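Long-range contacts in EH1AB1 (PDB 6I8F), which hydrolyses esters, probably as a serine hydrolase of the alpha/beta hydrolase fold: residues E55-A59 with S304-F308; R119-S124 with N316-A320; P250-F256 with A278-L283. All blocks are in the same frame, centred on the assembly; numbering follows the deposited sequence.

Interaction 1 (E55-A59 with S304-F308)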
loop_
_atom_site.group_PDB
_atom_site.type_symbol
_atom_site.label_atom_id
_atom_site.label_comp_id
_atom_site.label_asym_id
_atom_site.label_seq_id
_atom_site.Cartn_x
_atom_site.Cartn_y
_atom_site.Cartn_z
ATOM N N GLU A 55 -17.223 16.149 -13.789
ATOM C CA GLU A 55 -16.963 15.431 -15.038
ATOM C C GLU A 55 -15.742 16.009 -15.763
ATOM O O GLU A 55 -14.898 15.258 -16.272
ATOM C CB GLU A 55 -18.143 15.529 -15.995
ATOM C CG GLU A 55 -19.275 14.609 -15.644
ATOM C CD GLU A 55 -20.254 14.401 -16.784
ATOM O OE1 GLU A 55 -19.799 14.097 -17.929
ATOM O OE2 GLU A 55 -21.462 14.532 -16.522
ATOM N N ASP A 56 -15.683 17.343 -15.843
ATOM C CA ASP A 56 -14.677 18.049 -16.634
ATOM C C ASP A 56 -13.365 18.185 -15.849
ATOM O O ASP A 56 -12.396 18.711 -16.389
ATOM C CB ASP A 56 -15.201 19.415 -17.097
ATOM C CG ASP A 56 -14.438 20.021 -18.271
ATOM O OD1 ASP A 56 -13.937 19.242 -19.140
ATOM O OD2 ASP A 56 -14.316 21.268 -18.299
ATOM N N GLY A 57 -13.357 17.747 -14.577
ATOM C CA GLY A 57 -12.184 17.775 -13.706
ATOM C C GLY A 57 -11.441 16.438 -13.652
ATOM O O GLY A 57 -10.363 16.359 -13.087
ATOM N N GLU A 58 -12.043 15.373 -14.190
ATOM C CA GLU A 58 -11.361 14.107 -14.369
ATOM C C GLU A 58 -10.431 14.204 -15.579
ATOM O O GLU A 58 -10.713 14.938 -16.524
ATOM C CB GLU A 58 -12.318 12.969 -14.695
ATOM C CG GLU A 58 -13.277 12.585 -13.590
ATOM C CD GLU A 58 -13.818 11.186 -13.797
ATOM O OE1 GLU A 58 -14.583 10.994 -14.779
ATOM O OE2 GLU A 58 -13.403 10.265 -13.028
ATOM N N ALA A 59 -9.354 13.416 -15.550
ATOM C CA ALA A 59 -8.540 13.143 -16.733
ATOM C C ALA A 59 -9.439 12.612 -17.866
ATOM O O ALA A 59 -10.530 12.094 -17.618
ATOM C CB ALA A 59 -7.462 12.143 -16.372
ATOM N N SER A 304 -10.138 11.959 -8.022
ATOM C CA SER A 304 -10.928 12.095 -9.228
ATOM C C SER A 304 -10.738 13.460 -9.900
ATOM O O SER A 304 -11.299 13.661 -10.954
ATOM C CB SER A 304 -12.378 11.808 -8.956
ATOM O OG SER A 304 -12.895 12.725 -8.016
ATOM N N LEU A 305 -9.924 14.356 -9.331
ATOM C CA LEU A 305 -9.611 15.651 -9.976
ATOM C C LEU A 305 -8.351 15.524 -10.831
ATOM O O LEU A 305 -7.478 16.402 -10.817
ATOM C CB LEU A 305 -9.438 16.738 -8.913
ATOM C CG LEU A 305 -10.731 17.195 -8.251
ATOM C CD1 LEU A 305 -10.436 17.947 -6.959
ATOM C CD2 LEU A 305 -11.549 18.055 -9.203
ATOM N N THR A 306 -8.301 14.465 -11.643
ATOM C CA THR A 306 -7.064 14.021 -12.245
ATOM C C THR A 306 -6.736 14.810 -13.520
ATOM O O THR A 306 -5.693 14.587 -14.109
ATOM C CB THR A 306 -7.118 12.505 -12.443
ATOM O OG1 THR A 306 -8.350 12.161 -13.074
ATOM C CG2 THR A 306 -6.994 11.778 -11.120
ATOM N N ARG A 307 -7.600 15.746 -13.929
ATOM C CA ARG A 307 -7.249 16.717 -14.975
ATOM C C ARG A 307 -6.187 17.688 -14.448
ATOM O O ARG A 307 -5.263 18.062 -15.173
ATOM C CB ARG A 307 -8.472 17.522 -15.413
ATOM C CG ARG A 307 -8.146 18.642 -16.385
ATOM C CD ARG A 307 -9.411 19.317 -16.849
ATOM N NE ARG A 307 -9.090 20.516 -17.595
ATOM C CZ ARG A 307 -9.983 21.330 -18.135
ATOM N NH1 ARG A 307 -11.278 21.079 -17.996
ATOM N NH2 ARG A 307 -9.559 22.390 -18.812
ATOM N N PHE A 308 -6.328 18.065 -13.173
ATOM C CA PHE A 308 -5.537 19.103 -12.539
ATOM C C PHE A 308 -4.426 18.531 -11.659
ATOM O O PHE A 308 -3.395 19.179 -11.527
ATOM C CB PHE A 308 -6.433 19.999 -11.691
ATOM C CG PHE A 308 -7.499 20.689 -12.493
ATOM C CD1 PHE A 308 -7.167 21.738 -13.339
ATOM C CD2 PHE A 308 -8.812 20.255 -12.450
ATOM C CE1 PHE A 308 -8.146 22.378 -14.085
ATOM C CE2 PHE A 308 -9.780 20.878 -13.219
ATOM C CZ PHE A 308 -9.447 21.941 -14.028
#

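Interaction 2 (R119-S124 with N316-A320)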
loop_
_atom_site.group_PDB
_atom_site.type_symbol
_atom_site.label_atom_id
_atom_site.label_comp_id
_atom_site.label_asym_id
_atom_site.label_seq_id
_atom_site.Cartn_x
_atom_site.Cartn_y
_atom_site.Cartn_z
ATOM N N ARG A 119 -9.784 3.911 -15.356
ATOM C CA ARG A 119 -8.367 3.785 -15.039
ATOM C C ARG A 119 -8.193 2.681 -13.996
ATOM O O ARG A 119 -7.276 1.878 -14.111
ATOM C CB ARG A 119 -7.766 5.111 -14.571
ATOM C CG ARG A 119 -6.249 5.096 -14.481
ATOM C CD ARG A 119 -5.640 6.462 -14.189
ATOM N NE ARG A 119 -4.190 6.375 -14.100
ATOM C CZ ARG A 119 -3.341 6.689 -15.080
ATOM N NH1 ARG A 119 -3.802 7.214 -16.198
ATOM N NH2 ARG A 119 -2.033 6.511 -14.915
ATOM N N LEU A 120 -9.084 2.625 -12.995
ATOM C CA LEU A 120 -8.961 1.597 -11.950
ATOM C C LEU A 120 -9.078 0.201 -12.574
ATOM O O LEU A 120 -8.358 -0.710 -12.193
ATOM C CB LEU A 120 -10.026 1.809 -10.871
ATOM C CG LEU A 120 -9.818 3.006 -9.941
ATOM C CD1 LEU A 120 -10.980 3.132 -8.970
ATOM C CD2 LEU A 120 -8.508 2.901 -9.176
ATOM N N ALA A 121 -10.021 0.029 -13.509
ATOM C CA ALA A 121 -10.232 -1.270 -14.168
ATOM C C ALA A 121 -8.957 -1.692 -14.909
ATOM O O ALA A 121 -8.442 -2.786 -14.678
ATOM C CB ALA A 121 -11.428 -1.218 -15.083
ATOM N N ASN A 122 -8.448 -0.813 -15.773
ATOM C CA ASN A 122 -7.293 -1.113 -16.620
ATOM C C ASN A 122 -6.059 -1.452 -15.766
ATOM O O ASN A 122 -5.355 -2.407 -16.060
ATOM C CB ASN A 122 -7.000 0.030 -17.592
ATOM C CG ASN A 122 -7.989 0.100 -18.732
ATOM O OD1 ASN A 122 -8.727 -0.849 -18.974
ATOM N ND2 ASN A 122 -8.009 1.210 -19.453
ATOM N N LYS A 123 -5.832 -0.684 -14.699
ATOM C CA LYS A 123 -4.625 -0.782 -13.893
ATOM C C LYS A 123 -4.706 -1.997 -12.961
ATOM O O LYS A 123 -3.702 -2.640 -12.709
ATOM C CB LYS A 123 -4.426 0.497 -13.079
ATOM C CG LYS A 123 -4.101 1.729 -13.903
ATOM C CD LYS A 123 -2.689 1.749 -14.423
ATOM C CE LYS A 123 -2.457 2.901 -15.375
ATOM N NZ LYS A 123 -1.041 2.950 -15.801
ATOM N N SER A 124 -5.912 -2.309 -12.471
ATOM C CA SER A 124 -6.108 -3.406 -11.548
ATOM C C SER A 124 -6.262 -4.745 -12.278
ATOM O O SER A 124 -6.032 -5.783 -11.672
ATOM C CB SER A 124 -7.292 -3.157 -10.670
ATOM O OG SER A 124 -8.488 -3.260 -11.424
ATOM N N ASN A 316 -4.771 6.650 -8.073
ATOM C CA ASN A 316 -5.558 5.706 -8.884
ATOM C C ASN A 316 -4.744 4.422 -9.084
ATOM O O ASN A 316 -5.193 3.317 -8.751
ATOM C CB ASN A 316 -5.947 6.268 -10.259
ATOM C CG ASN A 316 -6.968 7.394 -10.257
ATOM O OD1 ASN A 316 -7.188 8.017 -11.306
ATOM N ND2 ASN A 316 -7.597 7.668 -9.120
ATOM N N ASP A 317 -3.534 4.586 -9.632
ATOM C CA ASP A 317 -2.672 3.458 -9.998
ATOM C C ASP A 317 -2.289 2.643 -8.751
ATOM O O ASP A 317 -2.236 1.411 -8.806
ATOM C CB ASP A 317 -1.450 3.950 -10.779
ATOM C CG ASP A 317 -1.824 4.566 -12.119
ATOM O OD1 ASP A 317 -3.022 4.484 -12.499
ATOM O OD2 ASP A 317 -0.936 5.155 -12.767
ATOM N N GLU A 318 -2.003 3.318 -7.627
ATOM C CA GLU A 318 -1.633 2.608 -6.393
ATOM C C GLU A 318 -2.821 1.791 -5.849
ATOM O O GLU A 318 -2.669 0.638 -5.470
ATOM C CB GLU A 318 -1.115 3.565 -5.319
ATOM C CG GLU A 318 -0.735 2.832 -4.057
ATOM C CD GLU A 318 0.005 3.622 -2.994
ATOM O OE1 GLU A 318 0.193 4.854 -3.156
ATOM O OE2 GLU A 318 0.368 2.992 -1.995
ATOM N N ALA A 319 -4.002 2.400 -5.779
ATOM C CA ALA A 319 -5.199 1.708 -5.290
ATOM C C ALA A 319 -5.472 0.464 -6.151
ATOM O O ALA A 319 -5.662 -0.647 -5.639
ATOM C CB ALA A 319 -6.369 2.657 -5.303
ATOM N N ALA A 320 -5.454 0.666 -7.469
ATOM C CA ALA A 320 -5.664 -0.395 -8.453
ATOM C C ALA A 320 -4.611 -1.500 -8.273
ATOM O O ALA A 320 -4.935 -2.680 -8.302
ATOM C CB ALA A 320 -5.617 0.190 -9.849
HETATM O O HOH W 1 1.343 2.787 -13.518
#

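Interaction 3 (P250-F256 with A278-L283)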
loop_
_atom_site.group_PDB
_atom_site.type_symbol
_atom_site.label_atom_id
_atom_site.label_comp_id
_atom_site.label_asym_id
_atom_site.label_seq_id
_atom_site.Cartn_x
_atom_site.Cartn_y
_atom_site.Cartn_z
ATOM N N PRO A 250 -18.720 4.759 11.174
ATOM C CA PRO A 250 -18.220 3.386 11.236
ATOM C C PRO A 250 -16.942 3.226 12.079
ATOM O O PRO A 250 -16.670 2.117 12.563
ATOM C CB PRO A 250 -17.989 3.011 9.760
ATOM C CG PRO A 250 -17.847 4.343 9.035
ATOM C CD PRO A 250 -18.749 5.293 9.800
ATOM N N LEU A 251 -16.188 4.314 12.276
ATOM C CA LEU A 251 -15.017 4.305 13.153
ATOM C C LEU A 251 -15.377 3.840 14.576
ATOM O O LEU A 251 -14.507 3.320 15.285
ATOM C CB LEU A 251 -14.384 5.698 13.197
ATOM C CG LEU A 251 -13.095 5.822 14.015
ATOM C CD1 LEU A 251 -12.014 4.884 13.491
ATOM C CD2 LEU A 251 -12.597 7.252 14.021
ATOM N N LEU A 252 -16.638 4.015 14.994
ATOM C CA LEU A 252 -17.022 3.771 16.384
ATOM C C LEU A 252 -17.432 2.313 16.607
ATOM O O LEU A 252 -17.826 1.980 17.697
ATOM C CB LEU A 252 -18.176 4.706 16.770
ATOM C CG LEU A 252 -17.918 6.198 16.557
ATOM C CD1 LEU A 252 -19.137 7.016 16.957
ATOM C CD2 LEU A 252 -16.701 6.667 17.339
ATOM N N ALA A 253 -17.342 1.442 15.599
ATOM C CA ALA A 253 -17.628 0.022 15.833
ATOM C C ALA A 253 -16.798 -0.492 17.019
ATOM O O ALA A 253 -15.644 -0.094 17.232
ATOM C CB ALA A 253 -17.371 -0.795 14.596
ATOM N N THR A 254 -17.421 -1.393 17.774
ATOM C CA THR A 254 -16.882 -2.041 18.978
ATOM C C THR A 254 -15.756 -3.011 18.614
ATOM O O THR A 254 -14.810 -3.221 19.379
ATOM C CB THR A 254 -18.008 -2.803 19.688
ATOM O OG1 THR A 254 -18.775 -1.827 20.389
ATOM C CG2 THR A 254 -17.534 -3.853 20.668
ATOM N N ASP A 255 -15.899 -3.627 17.443
ATOM C CA ASP A 255 -15.091 -4.741 17.036
ATOM C C ASP A 255 -14.855 -4.659 15.518
ATOM O O ASP A 255 -15.797 -4.618 14.740
ATOM C CB ASP A 255 -15.778 -6.031 17.488
ATOM C CG ASP A 255 -15.268 -7.265 16.781
ATOM O OD1 ASP A 255 -14.045 -7.500 16.835
ATOM O OD2 ASP A 255 -16.099 -7.959 16.163
ATOM N N PHE A 256 -13.577 -4.620 15.123
ATOM C CA PHE A 256 -13.150 -4.537 13.724
ATOM C C PHE A 256 -12.765 -5.921 13.190
ATOM O O PHE A 256 -12.461 -6.065 12.001
ATOM C CB PHE A 256 -12.009 -3.527 13.571
ATOM C CG PHE A 256 -12.471 -2.098 13.404
ATOM C CD1 PHE A 256 -13.212 -1.469 14.392
ATOM C CD2 PHE A 256 -12.153 -1.374 12.266
ATOM C CE1 PHE A 256 -13.650 -0.161 14.231
ATOM C CE2 PHE A 256 -12.585 -0.067 12.106
ATOM C CZ PHE A 256 -13.335 0.536 13.085
ATOM N N ALA A 278 -7.179 6.816 11.458
ATOM C CA ALA A 278 -7.742 6.142 12.633
ATOM C C ALA A 278 -8.421 4.831 12.230
ATOM O O ALA A 278 -8.277 3.824 12.919
ATOM C CB ALA A 278 -8.706 7.060 13.350
ATOM N N TYR A 279 -9.178 4.852 11.126
ATOM C CA TYR A 279 -9.895 3.654 10.637
ATOM C C TYR A 279 -8.897 2.539 10.268
ATOM O O TYR A 279 -9.076 1.356 10.642
ATOM C CB TYR A 279 -10.827 4.022 9.479
ATOM C CG TYR A 279 -11.952 3.035 9.300
ATOM C CD1 TYR A 279 -13.088 3.099 10.090
ATOM C CD2 TYR A 279 -11.861 2.006 8.381
ATOM C CE1 TYR A 279 -14.122 2.187 9.948
ATOM C CE2 TYR A 279 -12.876 1.074 8.231
ATOM C CZ TYR A 279 -14.017 1.171 9.012
ATOM O OH TYR A 279 -15.017 0.252 8.879
ATOM N N ALA A 280 -7.831 2.905 9.560
ATOM C CA ALA A 280 -6.760 1.963 9.204
ATOM C C ALA A 280 -6.101 1.405 10.472
ATOM O O ALA A 280 -5.820 0.217 10.561
ATOM C CB ALA A 280 -5.748 2.641 8.311
ATOM N N ASP A 281 -5.858 2.283 11.452
ATOM C CA ASP A 281 -5.280 1.889 12.741
ATOM C C ASP A 281 -6.145 0.816 13.422
ATOM O O ASP A 281 -5.607 -0.171 13.918
ATOM C CB ASP A 281 -5.092 3.094 13.669
ATOM C CG ASP A 281 -3.961 4.015 13.251
ATOM O OD1 ASP A 281 -3.126 3.598 12.404
ATOM O OD2 ASP A 281 -3.943 5.156 13.744
ATOM N N ARG A 282 -7.470 1.004 13.438
ATOM C CA ARG A 282 -8.387 0.046 14.069
ATOM C C ARG A 282 -8.362 -1.277 13.301
ATOM O O ARG A 282 -8.373 -2.371 13.925
ATOM C CB ARG A 282 -9.822 0.577 14.151
ATOM C CG ARG A 282 -10.004 1.845 14.982
ATOM C CD ARG A 282 -10.433 1.692 16.432
ATOM N NE ARG A 282 -11.179 0.486 16.769
ATOM C CZ ARG A 282 -12.439 0.435 17.210
ATOM N NH1 ARG A 282 -13.231 1.495 17.160
ATOM N NH2 ARG A 282 -12.910 -0.698 17.699
ATOM N N LEU A 283 -8.325 -1.189 11.960
ATOM C CA LEU A 283 -8.239 -2.394 11.140
ATOM C C LEU A 283 -6.934 -3.139 11.470
ATOM O O LEU A 283 -6.958 -4.333 11.706
ATOM C CB LEU A 283 -8.330 -2.037 9.652
ATOM C CG LEU A 283 -9.705 -1.598 9.158
ATOM C CD1 LEU A 283 -9.603 -0.942 7.790
ATOM C CD2 LEU A 283 -10.678 -2.768 9.135
#

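Interaction 1 (E55-A59 with S304-F308)
R307 reaches along the backbone of 55-59, where E55 to E58 form a type I beta turn, and meets it at several points from its own amide to its tip. At the root, R307 N donates to G57 O over 3.0 Å, arriving from above the carbonyl plane. R307 CB lies beside the same oxygen, 3.2 Å from G57 O, and close to E58 O as well. R307 CG lies over the centre of one face of the F308 ring, whose CE2 in turn approaches G57 CA. With CG anti to the backbone N (chi1 174°) and the chain extended as far as NE, the side chain runs on to D56, and R307 CD comes to 3.1 Å from D56 O. The tip makes two bonds through one nitrogen. R307 NH1 donates to D56 O at 3.1 Å in a nearly straight bond (174° at the hydrogen), with that oxygen in the guanidinium plane. The salt bridge from NH1 to D56 OD2 is weak as a hydrogen bond because its angle is poor; the carboxylate and guanidinium planes stand 66° apart, and D56 OD2 also has a weak bond to a glycerol. A separate bond lies further along, where A59 N donates to T306 OG1 at 3.0 Å. L305, the centre of an inverse gamma turn, adds a CA-H...O contact of 3.3 Å from its CA to G57 O. E58 turns its carboxylate to helix 114-124 instead, bonding T116 OG1 and S115 N. The loop after helix 43-55 is thus joined to the loop before helix 310-327 mainly through backbone carbonyls and amides; the straighter bond to D56 O, more than the poorly aligned ion pair, probably fixes the direction of the arginine.

Interaction 2 (R119-S124 with N316-A320)
In the alpha/beta hydrolase fold, helix 114-124 and helix 310-327 pack against each other beside the central sheet, and here R119 and K123 of the first meet D317 and A320 of the second. The axes of 119-124 and 316-320 approach to 8.4 Å with a crossing angle of -52°, which is consistent with ridges-into-grooves packing of residues four apart, as in the pairs R119, K123 and N316, A320. A salt-bridge network covers one flank. R119 grips the D317 carboxylate side-on with two nitrogens: NE bonds OD1 at 2.7 Å, somewhat bent and tilted from both planes, while NH2 bonds the syn lone pair of OD2 at 2.8 Å in the guanidinium plane. The two flat groups are 18° from coplanar, which suits the two-bond grip. K123, bent at its second torsion (chi2 -75°), lays its CG, CD and CE along D317 OD1 and sets CE over one face of the R119 guanidinium, toward its rim. Its NZ stays 3.8 Å from D317 OD2, a long salt bridge, and one water joins the two weakly. The buried carboxylate therefore has two cationic neighbours, which would probably keep it ionised. K123 and D317 also pack on T329 and A325 of the second subunit. Beyond the charges, L120 CD2 rests 4.0 Å from A320 CB and also nears N316 O. Packing is tight between K123 CB and A320 CB, 3.5 Å apart, and next to them S124 CB abuts A320 O at 3.4 Å.

Interaction 3 (P250-F256 with A278-L283)
F256 and R282 form the dense part of this contact, with Y279 and L283 closing round the same ring. R282 CB stands 3.5 Å from the centroid of the F256 ring, almost on its normal, a CH-pi contact. The F256 edge points at the face of Y279, with centroids 5.0 Å apart and planes at 62°, and L283 CD2 meets the rim at F256 CD2 (3.7 Å). Bends at chi2 (-96°) and chi3 (-26°) fold the R282 chain back, placing F256 CE1 over its guanidinium face. There NH1 and NH2 donate to A253 O at 2.9 and 2.8 Å, both bonds bent as two nitrogens share one oxygen end-on. L251 CD1 fills in beside Y279 N and R282 CG. The helix carrying Y279, R282 and L283, 273-285, is the crossover of a beta-alpha-beta unit of the alpha/beta hydrolase sheet, joining parallel strands 262-267 and 290-296; the loop 250-256 leads toward the first of them. With an alanine at R282 the guanidinium is gone, which would probably leave A253 O without these two donors and F256 CE1 without its flat neighbour. Packing thins out at L252, T254 and D255. T254 is exposed and points away from the helix, L252 barely meets it, and D255 bonds T257 OG1 instead, its OD1 6.9 Å from R282 NH2. On the buried flank, Y279 OH is bonded to Q186 of helix 176-190.

Overall arrangement
Along the chain the segments come in the order 55-59, 119-124, 250-256, 278-283, 304-308, 316-320, so interactions 1 and 2 interlace, whereas interaction 3 joins neighbouring segments. Interactions 1 and 2 have centres 15 Å apart and touch, T306 CG2 lying 3.8 Å from N316 OD1; interaction 2 is made by helices 114-124 and 310-327, and interaction 1 adjoins both. Interaction 3, centred 25 Å from interaction 2 and 31 Å from interaction 1, lies across the chain's centre from the latter. This fits the alpha/beta hydrolase arrangement, with helices on both faces of one sheet: two contacts bring the C-terminal region back to earlier chain, and the third packs the loop before strand 262-267 on the crossover helix 273-285.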